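Local coordinates for protein taurine:2-oxoglutarate aminotransferase (Bifidobacterium kashiwanohense PV20-2, PDB 6JIX) that probably transfers the amino group of taurine to 2-oxoglutarate, using pyridoxal 5'-phosphate as its cofactor, at residues A[95-100]-A[326-331]; A[66-71]-A[283-288]; A[124-129]-A[293-298]; A[341-346]-A[427-432]. All coordinates share one frame; numbering follows the deposited sequence.

Interaction 1. Residues A[95-100]-A[326-331]; sequences AKMLVD and AAVNYY
Met97 reaches from helix 89-102 across to Val328 and Asn329 of helix 318-333, and carries most of this contact with a single methyl group. Its chain runs past Val328 in the opposite sense, and a bend about the last torsion (chi3 62°) brings CE 3.5 Å from Val328 CG1. The same methyl lies 3.5 Å from Asn329 OD1, with the two side chains crossing at about a right angle, so that the methyl lies beside the amide oxygen at the edge of the interface. One residue further on, Leu98 brings CD2 to within 4.1 Å of Val328 CG2; the two branches of the valine are thus shared between successive residues of the facing helix. Leu98 also packs on Val110 and Phe112 of strand 107-113. Asp100 takes no part in the contact across the helices; its OD2 forms a salt bridge with Lys96 NZ at 2.9 Å, one turn back, through its syn lone pair. The two segments pass with their axes 10.7 Å apart at 35°, roughly parallel. This is apolar packing of two neighbouring helices in the fold-type I architecture of class-III aminotransferases.

Interaction 2. Residues A[66-71]-A[283-288]; sequences PEIVDA and VTCGYV
Ile68, near the start of helix 66-78, packs on Tyr287 and Cys285 of the loop 283-288, and its neighbour Val69 on Tyr287. The cross-segment contacts are apolar. Ile68 meets the tyrosine at about a right angle, and its CD1 stands 3.9 Å from Tyr287 CE2 and equally far from Cys285 SG, bridging the two. Val69 adds CG2 at 4.2 Å from Tyr287 CE2, coming obliquely at the ring.

Hydrogen bonds shape the loop itself. A type I' turn runs from Thr284 to Tyr287, closed by Tyr287 N to Thr284 O at 2.9 Å, with Cys285 and Gly286 both at positive phi. Thr284 OG1 also donates to Val288 O, 22° out of the carbonyl plane. Beyond the segments, Tyr287 OH bonds to Gly62 O and Leu65 N, which ties the ring to the residues leading into the helix. A leucine in place of Tyr287 would probably leave these two backbone groups without their mate and take the ring away from beside Ile68 and Val69.

Gly286 O is bonded to His317 NE2 of the second subunit. The loop joins strand 276-279 to strand 291-296 and is covered by helices 66-78 and 318-333.

Interaction 3. Residues A[124-129]-A[293-298]; sequences IKMARM and VVVSKR
Met126 overlaps Val293 tip to tip, its terminal methyl set against the fork of the valine. The pair joins helix 116-131 to strand 291-296 of the seven-stranded mixed sheet at the heart of the large domain, the hallmark of fold-type I pyridoxal phosphate enzymes, in which this strand runs antiparallel to both its neighbours, 107-113 and 276-279. The helix matters for the cofactor too: Gly116 and Ala117, at its N-terminal end, bind pyridoxal 5'-phosphate, and Met126 lies further along the same helix.

The methionine leaves the helix with CG beside the backbone N (chi1 -58°) and extends before bending at its last torsion, which turns CE onto the sheet. From there CE lies 3.5 Å from both CB and CG1 of Val293, with CG2 of that valine scarcely farther, so it sits centrally over the branch point and favours neither methyl. Val295, two residues on along the strand and directed to the same side, adds a looser contact. The intervening Val294 points away and packs on Phe277 and Phe279 of strand 276-279. Met20 of the second subunit touches both Met126 and Val295, and Leu308 also covers Met126, so the buried methionine lies where helix, sheet and dimer partner come together.

At the end of the strand Ser296 occupies the N-cap position of helix 297-305, its OG hydrogen-bonded to Ile299 N. Across the contact, the Val295 approach is made by CG1, at 4.2 Å from Met126 CE.

Interaction 4. Residues A[341-346]-A[427-432]; sequences KEMEGI and EQLEEE
The helical segments 341-346 and 427-432 run in roughly the same direction, their axes 29° apart and 10.7 Å distant at closest approach, and they come nearest at Ile346 and Leu429, whose CA atoms are 7.7 Å apart. Within the second segment, Gln428 O accepts from both Glu431 N and Glu432 N.

Leu429 supplies the central contact. Its CD1 enters between Met343 and Ile346, three residues apart on the facing helix, and lies 3.9 Å from Met343 SD and 4.0 Å from Ile346 CB. Met343 folds back at chi2 (-60°) and again at chi3, which presents sulfur rather than the terminal methyl to the leucine. Leu429 also packs on Ile424, and Met343 on Leu369. Helices 336-357 and 426-447 form, with the antiparallel sheet of strands 361-367, 370-376 and 415-418, the C-terminal portion of the small domain of the fold-type I architecture.

Toward solvent the contact thins. Glu430, bent at chi2, crosses Ile346 at about a right angle and brings OE2 to 4.0 Å from Ile346 CD1, an apolar methyl beside a carboxylate. On the first helix Lys341 NZ forms a salt bridge with Glu344 OE2 at 2.8 Å, approaching from 46° above the carboxylate plane, while the other oxygen of Glu344 is bonded to Gly368 N.

From the N terminus, segment 66-71 opens interaction 2, 95-100 opens interaction 1 and 124-129 opens interaction 3. Interaction 2 closes first, at 283-288, then interaction 3 at 293-298 and interaction 1 at 326-331. Interaction 3 therefore lies wholly within the span of interaction 1, whereas interaction 2 crosses both. Interactions 1 and 2 also touch: Ala326 packs on Ala71, and Tyr331 on Cys285. Interaction 2 ties helix 66-78 to the loop before strand 291-296, interaction 3 ties helix 116-131 to that strand, and interaction 1 ties helix 89-102 to helix 318-333; all three touch the second subunit. Interaction 4 opens only afterwards, at 341-346, and closes at 427-432, linking two C-terminal helices.

Interaction 1. Residues A[95-100]-A[326-331]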
loop_
_atom_site.group_PDB
_atom_site.type_symbol
_atom_site.label_atom_id
_atom_site.label_comp_id
_atom_site.label_asym_id
_atom_site.label_seq_id
_atom_site.Cartn_x
_atom_site.Cartn_y
_atom_site.Cartn_z
ATOM N N ALA A 95 15.786 -8.677 -4.421
ATOM C CA ALA A 95 15.102 -9.534 -5.382
ATOM C C ALA A 95 15.854 -10.848 -5.582
ATOM O O ALA A 95 15.254 -11.927 -5.560
ATOM C CB ALA A 95 14.931 -8.804 -6.705
ATOM N N LYS A 96 17.178 -10.787 -5.760
ATOM C CA LYS A 96 17.935 -12.025 -5.921
ATOM C C LYS A 96 17.876 -12.876 -4.658
ATOM O O LYS A 96 17.621 -14.082 -4.730
ATOM C CB LYS A 96 19.385 -11.738 -6.307
ATOM C CG LYS A 96 19.995 -12.878 -7.128
ATOM C CD LYS A 96 21.355 -13.313 -6.603
ATOM C CE LYS A 96 21.935 -14.395 -7.493
ATOM N NZ LYS A 96 22.501 -15.498 -6.680
ATOM N N MET A 97 18.106 -12.267 -3.487
ATOM C CA MET A 97 18.067 -13.034 -2.243
ATOM C C MET A 97 16.725 -13.724 -2.070
ATOM O O MET A 97 16.660 -14.871 -1.613
ATOM C CB MET A 97 18.335 -12.141 -1.045
ATOM C CG MET A 97 19.748 -11.652 -0.927
ATOM S SD MET A 97 19.817 -10.316 0.270
ATOM C CE MET A 97 19.279 -11.187 1.726
ATOM N N LEU A 98 15.639 -13.029 -2.406
ATOM C CA LEU A 98 14.314 -13.606 -2.230
ATOM C C LEU A 98 14.093 -14.758 -3.196
ATOM O O LEU A 98 13.662 -15.842 -2.788
ATOM C CB LEU A 98 13.249 -12.536 -2.415
ATOM C CG LEU A 98 13.134 -11.530 -1.288
ATOM C CD1 LEU A 98 11.875 -10.719 -1.494
ATOM C CD2 LEU A 98 13.130 -12.261 0.034
ATOM N N VAL A 99 14.399 -14.547 -4.484
ATOM C CA VAL A 99 14.325 -15.634 -5.461
ATOM C C VAL A 99 15.161 -16.820 -4.995
ATOM O O VAL A 99 14.740 -17.979 -5.101
ATOM C CB VAL A 99 14.770 -15.146 -6.853
ATOM C CG1 VAL A 99 14.800 -16.310 -7.840
ATOM C CG2 VAL A 99 13.863 -14.035 -7.358
ATOM N N ASP A 100 16.353 -16.540 -4.449
ATOM C CA ASP A 100 17.276 -17.591 -4.026
ATOM C C ASP A 100 16.703 -18.436 -2.884
ATOM O O ASP A 100 16.730 -19.667 -2.956
ATOM C CB ASP A 100 18.616 -16.966 -3.625
ATOM C CG ASP A 100 19.531 -16.709 -4.821
ATOM O OD1 ASP A 100 19.185 -17.144 -5.951
ATOM O OD2 ASP A 100 20.602 -16.072 -4.617
ATOM N N ALA A 326 18.770 -6.720 5.278
ATOM C CA ALA A 326 19.293 -7.007 6.608
ATOM C C ALA A 326 18.462 -8.075 7.310
ATOM O O ALA A 326 19.011 -8.985 7.948
ATOM C CB ALA A 326 19.334 -5.725 7.431
ATOM N N ALA A 327 17.135 -7.982 7.210
ATOM C CA ALA A 327 16.280 -8.984 7.840
ATOM C C ALA A 327 16.533 -10.368 7.260
ATOM O O ALA A 327 16.756 -11.332 7.996
ATOM C CB ALA A 327 14.810 -8.605 7.676
ATOM N N VAL A 328 16.531 -10.489 5.937
ATOM C CA VAL A 328 16.672 -11.823 5.360
ATOM C C VAL A 328 18.035 -12.409 5.706
ATOM O O VAL A 328 18.137 -13.588 6.068
ATOM C CB VAL A 328 16.429 -11.789 3.841
ATOM C CG1 VAL A 328 16.766 -13.133 3.226
ATOM C CG2 VAL A 328 14.974 -11.364 3.536
ATOM N N ASN A 329 19.097 -11.585 5.636
ATOM C CA ASN A 329 20.438 -12.046 6.000
ATOM C C ASN A 329 20.477 -12.533 7.443
ATOM O O ASN A 329 21.140 -13.526 7.749
ATOM C CB ASN A 329 21.470 -10.934 5.799
ATOM C CG ASN A 329 22.056 -10.912 4.387
ATOM O OD1 ASN A 329 22.079 -11.934 3.691
ATOM N ND2 ASN A 329 22.522 -9.734 3.954
ATOM N N TYR A 330 19.749 -11.867 8.338
ATOM C CA TYR A 330 19.664 -12.342 9.711
ATOM C C TYR A 330 18.993 -13.714 9.792
ATOM O O TYR A 330 19.502 -14.626 10.461
ATOM C CB TYR A 330 18.911 -11.339 10.574
ATOM C CG TYR A 330 19.071 -11.639 12.048
ATOM C CD1 TYR A 330 18.299 -12.613 12.675
ATOM C CD2 TYR A 330 20.014 -10.963 12.806
ATOM C CE1 TYR A 330 18.459 -12.880 14.028
ATOM C CE2 TYR A 330 20.174 -11.213 14.137
ATOM C CZ TYR A 330 19.411 -12.170 14.756
ATOM O OH TYR A 330 19.613 -12.398 16.109
ATOM N N TYR A 331 17.827 -13.871 9.150
ATOM C CA TYR A 331 17.136 -15.159 9.203
ATOM C C TYR A 331 18.108 -16.266 8.854
ATOM O O TYR A 331 18.183 -17.287 9.545
ATOM C CB TYR A 331 15.934 -15.208 8.241
ATOM C CG TYR A 331 14.738 -14.358 8.608
ATOM C CD1 TYR A 331 14.160 -14.437 9.869
ATOM C CD2 TYR A 331 14.183 -13.473 7.678
ATOM C CE1 TYR A 331 13.076 -13.662 10.192
ATOM C CE2 TYR A 331 13.100 -12.695 7.993
ATOM C CZ TYR A 331 12.546 -12.790 9.246
ATOM O OH TYR A 331 11.450 -12.008 9.565
#

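Interaction 2. Residues A[66-71]-A[283-288]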
loop_
_atom_site.group_PDB
_atom_site.type_symbol
_atom_site.label_atom_id
_atom_site.label_comp_id
_atom_site.label_asym_id
_atom_site.label_seq_id
_atom_site.Cartn_x
_atom_site.Cartn_y
_atom_site.Cartn_z
ATOM N N PRO A 66 19.276 -4.659 16.160
ATOM C CA PRO A 66 20.317 -3.770 15.615
ATOM C C PRO A 66 20.614 -3.979 14.137
ATOM O O PRO A 66 20.899 -3.000 13.438
ATOM C CB PRO A 66 21.525 -4.098 16.495
ATOM C CG PRO A 66 20.904 -4.495 17.804
ATOM C CD PRO A 66 19.709 -5.315 17.409
ATOM N N GLU A 67 20.574 -5.218 13.636
ATOM C CA GLU A 67 20.961 -5.452 12.248
ATOM C C GLU A 67 20.062 -4.690 11.279
ATOM O O GLU A 67 20.555 -4.088 10.316
ATOM C CB GLU A 67 20.938 -6.948 11.936
ATOM C CG GLU A 67 22.145 -7.702 12.440
ATOM C CD GLU A 67 22.060 -7.978 13.921
ATOM O OE1 GLU A 67 21.065 -7.527 14.545
ATOM O OE2 GLU A 67 22.983 -8.638 14.461
ATOM N N ILE A 68 18.741 -4.696 11.520
ATOM C CA ILE A 68 17.815 -3.973 10.642
ATOM C C ILE A 68 17.863 -2.483 10.935
ATOM O O ILE A 68 17.864 -1.657 10.014
ATOM C CB ILE A 68 16.375 -4.513 10.763
ATOM C CG1 ILE A 68 16.304 -6.006 10.424
ATOM C CG2 ILE A 68 15.457 -3.746 9.832
ATOM C CD1 ILE A 68 15.113 -6.701 11.054
ATOM N N VAL A 69 17.871 -2.117 12.219
ATOM C CA VAL A 69 17.936 -0.708 12.589
ATOM C C VAL A 69 19.137 -0.050 11.930
ATOM O O VAL A 69 19.024 1.008 11.303
ATOM C CB VAL A 69 17.981 -0.552 14.119
ATOM C CG1 VAL A 69 18.356 0.884 14.480
ATOM C CG2 VAL A 69 16.644 -0.946 14.750
ATOM N N ASP A 70 20.298 -0.692 12.021
ATOM C CA ASP A 70 21.505 -0.097 11.462
ATOM C C ASP A 70 21.430 0.003 9.947
ATOM O O ASP A 70 21.837 1.017 9.370
ATOM C CB ASP A 70 22.733 -0.901 11.888
ATOM C CG ASP A 70 23.030 -0.767 13.366
ATOM O OD1 ASP A 70 22.529 0.184 14.000
ATOM O OD2 ASP A 70 23.764 -1.624 13.898
ATOM N N ALA A 71 20.933 -1.043 9.281
ATOM C CA ALA A 71 20.814 -0.999 7.828
ATOM C C ALA A 71 19.931 0.161 7.402
ATOM O O ALA A 71 20.189 0.816 6.378
ATOM C CB ALA A 71 20.269 -2.326 7.300
ATOM N N VAL A 283 9.396 -9.763 5.833
ATOM C CA VAL A 283 10.490 -9.362 4.953
ATOM C C VAL A 283 11.250 -8.187 5.567
ATOM O O VAL A 283 12.457 -8.010 5.328
ATOM C CB VAL A 283 9.957 -9.049 3.532
ATOM C CG1 VAL A 283 9.180 -7.757 3.495
ATOM C CG2 VAL A 283 11.095 -9.003 2.507
ATOM N N THR A 284 10.566 -7.359 6.359
ATOM C CA THR A 284 11.247 -6.301 7.091
ATOM C C THR A 284 10.836 -6.266 8.560
ATOM O O THR A 284 11.155 -5.292 9.247
ATOM C CB THR A 284 11.006 -4.916 6.451
ATOM O OG1 THR A 284 9.729 -4.400 6.860
ATOM C CG2 THR A 284 11.068 -4.982 4.931
ATOM N N CYS A 285 10.151 -7.294 9.069
ATOM C CA CYS A 285 9.660 -7.286 10.450
ATOM C C CYS A 285 8.832 -6.034 10.761
ATOM O O CYS A 285 8.698 -5.629 11.933
ATOM C CB CYS A 285 10.817 -7.419 11.438
ATOM S SG CYS A 285 11.823 -8.852 11.077
ATOM N N GLY A 286 8.275 -5.415 9.718
ATOM C CA GLY A 286 7.446 -4.242 9.860
ATOM C C GLY A 286 8.211 -2.949 10.032
ATOM O O GLY A 286 7.586 -1.889 10.142
ATOM N N TYR A 287 9.543 -3.006 10.058
ATOM C CA TYR A 287 10.331 -1.822 10.355
ATOM C C TYR A 287 10.189 -0.770 9.262
ATOM O O TYR A 287 10.253 0.425 9.557
ATOM C CB TYR A 287 11.802 -2.192 10.539
ATOM C CG TYR A 287 12.155 -2.991 11.778
ATOM C CD1 TYR A 287 11.190 -3.677 12.517
ATOM C CD2 TYR A 287 13.488 -3.085 12.197
ATOM C CE1 TYR A 287 11.552 -4.420 13.651
ATOM C CE2 TYR A 287 13.864 -3.823 13.319
ATOM C CZ TYR A 287 12.904 -4.486 14.042
ATOM O OH TYR A 287 13.313 -5.207 15.148
ATOM N N VAL A 288 9.991 -1.190 8.013
ATOM C CA VAL A 288 9.662 -0.300 6.897
ATOM C C VAL A 288 8.622 -1.008 6.039
ATOM O O VAL A 288 8.779 -2.208 5.766
ATOM C CB VAL A 288 10.899 0.047 6.053
ATOM C CG1 VAL A 288 10.565 1.130 5.015
ATOM C CG2 VAL A 288 12.042 0.470 6.941
#

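Interaction 3. Residues A[124-129]-A[293-298]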
loop_
_atom_site.group_PDB
_atom_site.type_symbol
_atom_site.label_atom_id
_atom_site.label_comp_id
_atom_site.label_asym_id
_atom_site.label_seq_id
_atom_site.Cartn_x
_atom_site.Cartn_y
_atom_site.Cartn_z
ATOM N N ILE A 124 -3.233 -11.076 -8.304
ATOM C CA ILE A 124 -4.474 -11.263 -9.046
ATOM C C ILE A 124 -4.355 -10.689 -10.456
ATOM O O ILE A 124 -4.675 -11.361 -11.445
ATOM C CB ILE A 124 -5.642 -10.619 -8.287
ATOM C CG1 ILE A 124 -5.944 -11.395 -7.017
ATOM C CG2 ILE A 124 -6.865 -10.486 -9.198
ATOM C CD1 ILE A 124 -6.782 -10.597 -6.055
ATOM N N LYS A 125 -3.950 -9.411 -10.566
ATOM C CA LYS A 125 -3.873 -8.774 -11.880
ATOM C C LYS A 125 -2.970 -9.561 -12.816
ATOM O O LYS A 125 -3.297 -9.756 -13.993
ATOM C CB LYS A 125 -3.365 -7.337 -11.766
ATOM C CG LYS A 125 -4.429 -6.337 -11.378
ATOM C CD LYS A 125 -3.833 -5.013 -10.938
ATOM C CE LYS A 125 -3.647 -4.066 -12.104
ATOM N NZ LYS A 125 -2.782 -2.915 -11.702
ATOM N N MET A 126 -1.819 -10.010 -12.308
ATOM C CA MET A 126 -0.880 -10.755 -13.139
ATOM C C MET A 126 -1.464 -12.099 -13.578
ATOM O O MET A 126 -1.320 -12.494 -14.745
ATOM C CB MET A 126 0.432 -10.943 -12.375
ATOM C CG MET A 126 1.099 -9.634 -11.938
ATOM S SD MET A 126 2.806 -9.881 -11.391
ATOM C CE MET A 126 2.662 -9.852 -9.620
ATOM N N ALA A 127 -2.165 -12.798 -12.676
ATOM C CA ALA A 127 -2.741 -14.085 -13.056
ATOM C C ALA A 127 -3.781 -13.909 -14.154
ATOM O O ALA A 127 -3.834 -14.697 -15.104
ATOM C CB ALA A 127 -3.345 -14.789 -11.837
ATOM N N ARG A 128 -4.608 -12.874 -14.056
ATOM C CA ARG A 128 -5.580 -12.623 -15.116
ATOM C C ARG A 128 -4.877 -12.294 -16.436
ATOM O O ARG A 128 -5.297 -12.760 -17.504
ATOM C CB ARG A 128 -6.532 -11.498 -14.697
ATOM C CG ARG A 128 -7.757 -11.962 -13.934
ATOM C CD ARG A 128 -8.276 -10.880 -13.000
ATOM N NE ARG A 128 -9.516 -11.276 -12.336
ATOM C CZ ARG A 128 -10.221 -10.496 -11.517
ATOM N NH1 ARG A 128 -9.808 -9.260 -11.249
ATOM N NH2 ARG A 128 -11.351 -10.947 -10.979
ATOM N N MET A 129 -3.789 -11.511 -16.379
ATOM C CA MET A 129 -3.038 -11.167 -17.589
ATOM C C MET A 129 -2.329 -12.387 -18.171
ATOM O O MET A 129 -2.351 -12.604 -19.389
ATOM C CB MET A 129 -2.023 -10.061 -17.292
ATOM C CG MET A 129 -2.539 -8.618 -17.482
ATOM S SD MET A 129 -1.298 -7.348 -17.072
ATOM C CE MET A 129 -1.685 -7.005 -15.363
ATOM N N VAL A 293 5.453 -9.783 -4.691
ATOM C CA VAL A 293 5.024 -10.995 -5.377
ATOM C C VAL A 293 6.273 -11.644 -5.947
ATOM O O VAL A 293 7.023 -10.999 -6.689
ATOM C CB VAL A 293 4.015 -10.715 -6.510
ATOM C CG1 VAL A 293 3.373 -12.007 -6.967
ATOM C CG2 VAL A 293 2.967 -9.704 -6.077
ATOM N N VAL A 294 6.507 -12.893 -5.595
ATOM C CA VAL A 294 7.543 -13.695 -6.231
ATOM C C VAL A 294 6.894 -14.490 -7.356
ATOM O O VAL A 294 5.891 -15.190 -7.141
ATOM C CB VAL A 294 8.213 -14.632 -5.219
ATOM C CG1 VAL A 294 9.416 -15.284 -5.852
ATOM C CG2 VAL A 294 8.555 -13.864 -3.952
ATOM N N VAL A 295 7.444 -14.372 -8.558
ATOM C CA VAL A 295 6.814 -14.974 -9.719
ATOM C C VAL A 295 7.755 -16.010 -10.312
ATOM O O VAL A 295 8.978 -15.878 -10.261
ATOM C CB VAL A 295 6.394 -13.910 -10.768
ATOM C CG1 VAL A 295 5.594 -12.795 -10.106
ATOM C CG2 VAL A 295 7.598 -13.336 -11.487
ATOM N N SER A 296 7.162 -17.054 -10.877
ATOM C CA SER A 296 7.860 -18.142 -11.540
ATOM C C SER A 296 8.597 -17.658 -12.797
ATOM O O SER A 296 8.360 -16.558 -13.319
ATOM C CB SER A 296 6.850 -19.203 -11.939
ATOM O OG SER A 296 6.000 -18.645 -12.930
ATOM N N LYS A 297 9.506 -18.506 -13.294
ATOM C CA LYS A 297 10.155 -18.215 -14.573
ATOM C C LYS A 297 9.132 -18.083 -15.695
ATOM O O LYS A 297 9.223 -17.169 -16.518
ATOM C CB LYS A 297 11.163 -19.307 -14.924
ATOM C CG LYS A 297 12.565 -19.111 -14.351
ATOM C CD LYS A 297 13.393 -20.412 -14.399
ATOM C CE LYS A 297 14.387 -20.498 -13.237
ATOM N NZ LYS A 297 15.477 -19.464 -13.277
ATOM N N ARG A 298 8.138 -18.974 -15.742
ATOM C CA ARG A 298 7.120 -18.869 -16.786
ATOM C C ARG A 298 6.453 -17.503 -16.742
ATOM O O ARG A 298 6.352 -16.814 -17.762
ATOM C CB ARG A 298 6.083 -19.988 -16.652
#

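Interaction 4. Residues A[341-346]-A[427-432]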
loop_
_atom_site.group_PDB
_atom_site.type_symbol
_atom_site.label_atom_id
_atom_site.label_comp_id
_atom_site.label_asym_id
_atom_site.label_seq_id
_atom_site.Cartn_x
_atom_site.Cartn_y
_atom_site.Cartn_z
ATOM N N LYS A 341 12.033 -24.175 14.900
ATOM C CA LYS A 341 11.671 -25.582 15.097
ATOM C C LYS A 341 11.912 -26.026 16.538
ATOM O O LYS A 341 11.044 -26.655 17.158
ATOM C CB LYS A 341 12.452 -26.487 14.137
ATOM C CG LYS A 341 11.757 -27.835 13.851
ATOM C CD LYS A 341 10.553 -27.641 12.910
ATOM C CE LYS A 341 9.762 -28.945 12.667
ATOM N NZ LYS A 341 9.244 -29.624 13.898
ATOM N N GLU A 342 13.063 -25.658 17.108
ATOM C CA GLU A 342 13.351 -26.059 18.480
ATOM C C GLU A 342 12.434 -25.343 19.477
ATOM O O GLU A 342 12.053 -25.925 20.500
ATOM C CB GLU A 342 14.827 -25.829 18.781
ATOM C CG GLU A 342 15.147 -25.553 20.228
ATOM C CD GLU A 342 16.597 -25.140 20.406
ATOM O OE1 GLU A 342 17.345 -25.209 19.399
ATOM O OE2 GLU A 342 16.982 -24.750 21.538
ATOM N N MET A 343 12.086 -24.075 19.229
ATOM C CA MET A 343 11.082 -23.458 20.091
ATOM C C MET A 343 9.702 -24.074 19.862
ATOM O O MET A 343 8.866 -24.063 20.774
ATOM C CB MET A 343 11.019 -21.945 19.879
ATOM C CG MET A 343 12.285 -21.213 20.240
ATOM S SD MET A 343 12.831 -21.381 21.958
ATOM C CE MET A 343 13.968 -22.773 21.814
ATOM N N GLU A 344 9.438 -24.611 18.665
ATOM C CA GLU A 344 8.187 -25.330 18.465
ATOM C C GLU A 344 8.067 -26.455 19.476
ATOM O O GLU A 344 6.975 -26.723 20.002
ATOM C CB GLU A 344 8.089 -25.885 17.040
ATOM C CG GLU A 344 6.838 -26.737 16.824
ATOM C CD GLU A 344 6.830 -27.457 15.487
ATOM O OE1 GLU A 344 6.511 -26.822 14.462
ATOM O OE2 GLU A 344 7.144 -28.664 15.449
ATOM N N GLY A 345 9.195 -27.108 19.773
ATOM C CA GLY A 345 9.274 -28.197 20.728
ATOM C C GLY A 345 8.928 -27.806 22.145
ATOM O O GLY A 345 8.758 -28.690 22.993
ATOM N N ILE A 346 8.879 -26.513 22.437
ATOM C CA ILE A 346 8.393 -26.018 23.715
ATOM C C ILE A 346 6.934 -25.612 23.627
ATOM O O ILE A 346 6.124 -25.998 24.467
ATOM C CB ILE A 346 9.259 -24.829 24.190
ATOM C CG1 ILE A 346 10.736 -25.201 24.253
ATOM C CG2 ILE A 346 8.753 -24.292 25.511
ATOM C CD1 ILE A 346 11.540 -24.192 25.007
ATOM N N GLU A 427 13.876 -19.721 27.806
ATOM C CA GLU A 427 13.597 -19.140 29.117
ATOM C C GLU A 427 12.442 -18.151 29.039
ATOM O O GLU A 427 11.551 -18.134 29.895
ATOM C CB GLU A 427 14.845 -18.460 29.693
ATOM C CG GLU A 427 14.706 -18.150 31.204
ATOM C CD GLU A 427 15.134 -16.718 31.608
ATOM O OE1 GLU A 427 14.432 -16.168 32.485
ATOM O OE2 GLU A 427 16.165 -16.149 31.122
ATOM N N GLN A 428 12.407 -17.354 27.988
ATOM C CA GLN A 428 11.326 -16.393 27.856
ATOM C C GLN A 428 9.981 -17.099 27.711
ATOM O O GLN A 428 8.999 -16.734 28.368
ATOM C CB GLN A 428 11.614 -15.485 26.667
ATOM C CG GLN A 428 12.551 -14.339 26.998
ATOM C CD GLN A 428 13.051 -13.622 25.754
ATOM O OE1 GLN A 428 13.448 -14.264 24.771
ATOM N NE2 GLN A 428 13.029 -12.285 25.785
ATOM N N LEU A 429 9.911 -18.103 26.839
ATOM C CA LEU A 429 8.698 -18.911 26.751
ATOM C C LEU A 429 8.294 -19.412 28.134
ATOM O O LEU A 429 7.135 -19.274 28.552
ATOM C CB LEU A 429 8.915 -20.079 25.785
ATOM C CG LEU A 429 8.915 -19.701 24.297
ATOM C CD1 LEU A 429 9.262 -20.897 23.434
ATOM C CD2 LEU A 429 7.579 -19.113 23.896
ATOM N N GLU A 430 9.255 -19.973 28.876
ATOM C CA GLU A 430 8.963 -20.518 30.199
ATOM C C GLU A 430 8.478 -19.460 31.179
ATOM O O GLU A 430 7.943 -19.813 32.232
ATOM C CB GLU A 430 10.186 -21.243 30.764
ATOM C CG GLU A 430 10.168 -22.745 30.458
ATOM C CD GLU A 430 11.482 -23.242 29.876
ATOM O OE1 GLU A 430 12.555 -22.761 30.330
ATOM O OE2 GLU A 430 11.433 -24.108 28.963
ATOM N N GLU A 431 8.673 -18.178 30.874
ATOM C CA GLU A 431 8.190 -17.106 31.732
ATOM C C GLU A 431 6.820 -16.600 31.328
ATOM O O GLU A 431 6.088 -16.090 32.181
ATOM C CB GLU A 431 9.138 -15.894 31.712
ATOM C CG GLU A 431 10.634 -16.190 31.718
ATOM C CD GLU A 431 11.459 -14.910 31.803
ATOM O OE1 GLU A 431 11.123 -13.960 31.051
ATOM O OE2 GLU A 431 12.418 -14.860 32.624
ATOM N N GLU A 432 6.481 -16.681 30.042
ATOM C CA GLU A 432 5.244 -16.091 29.536
ATOM C C GLU A 432 4.086 -17.067 29.515
ATOM O O GLU A 432 2.964 -16.688 29.870
ATOM C CB GLU A 432 5.449 -15.543 28.121
ATOM C CG GLU A 432 6.399 -14.362 28.046
ATOM C CD GLU A 432 6.034 -13.236 29.001
ATOM O OE1 GLU A 432 4.821 -13.005 29.287
ATOM O OE2 GLU A 432 6.995 -12.586 29.469
#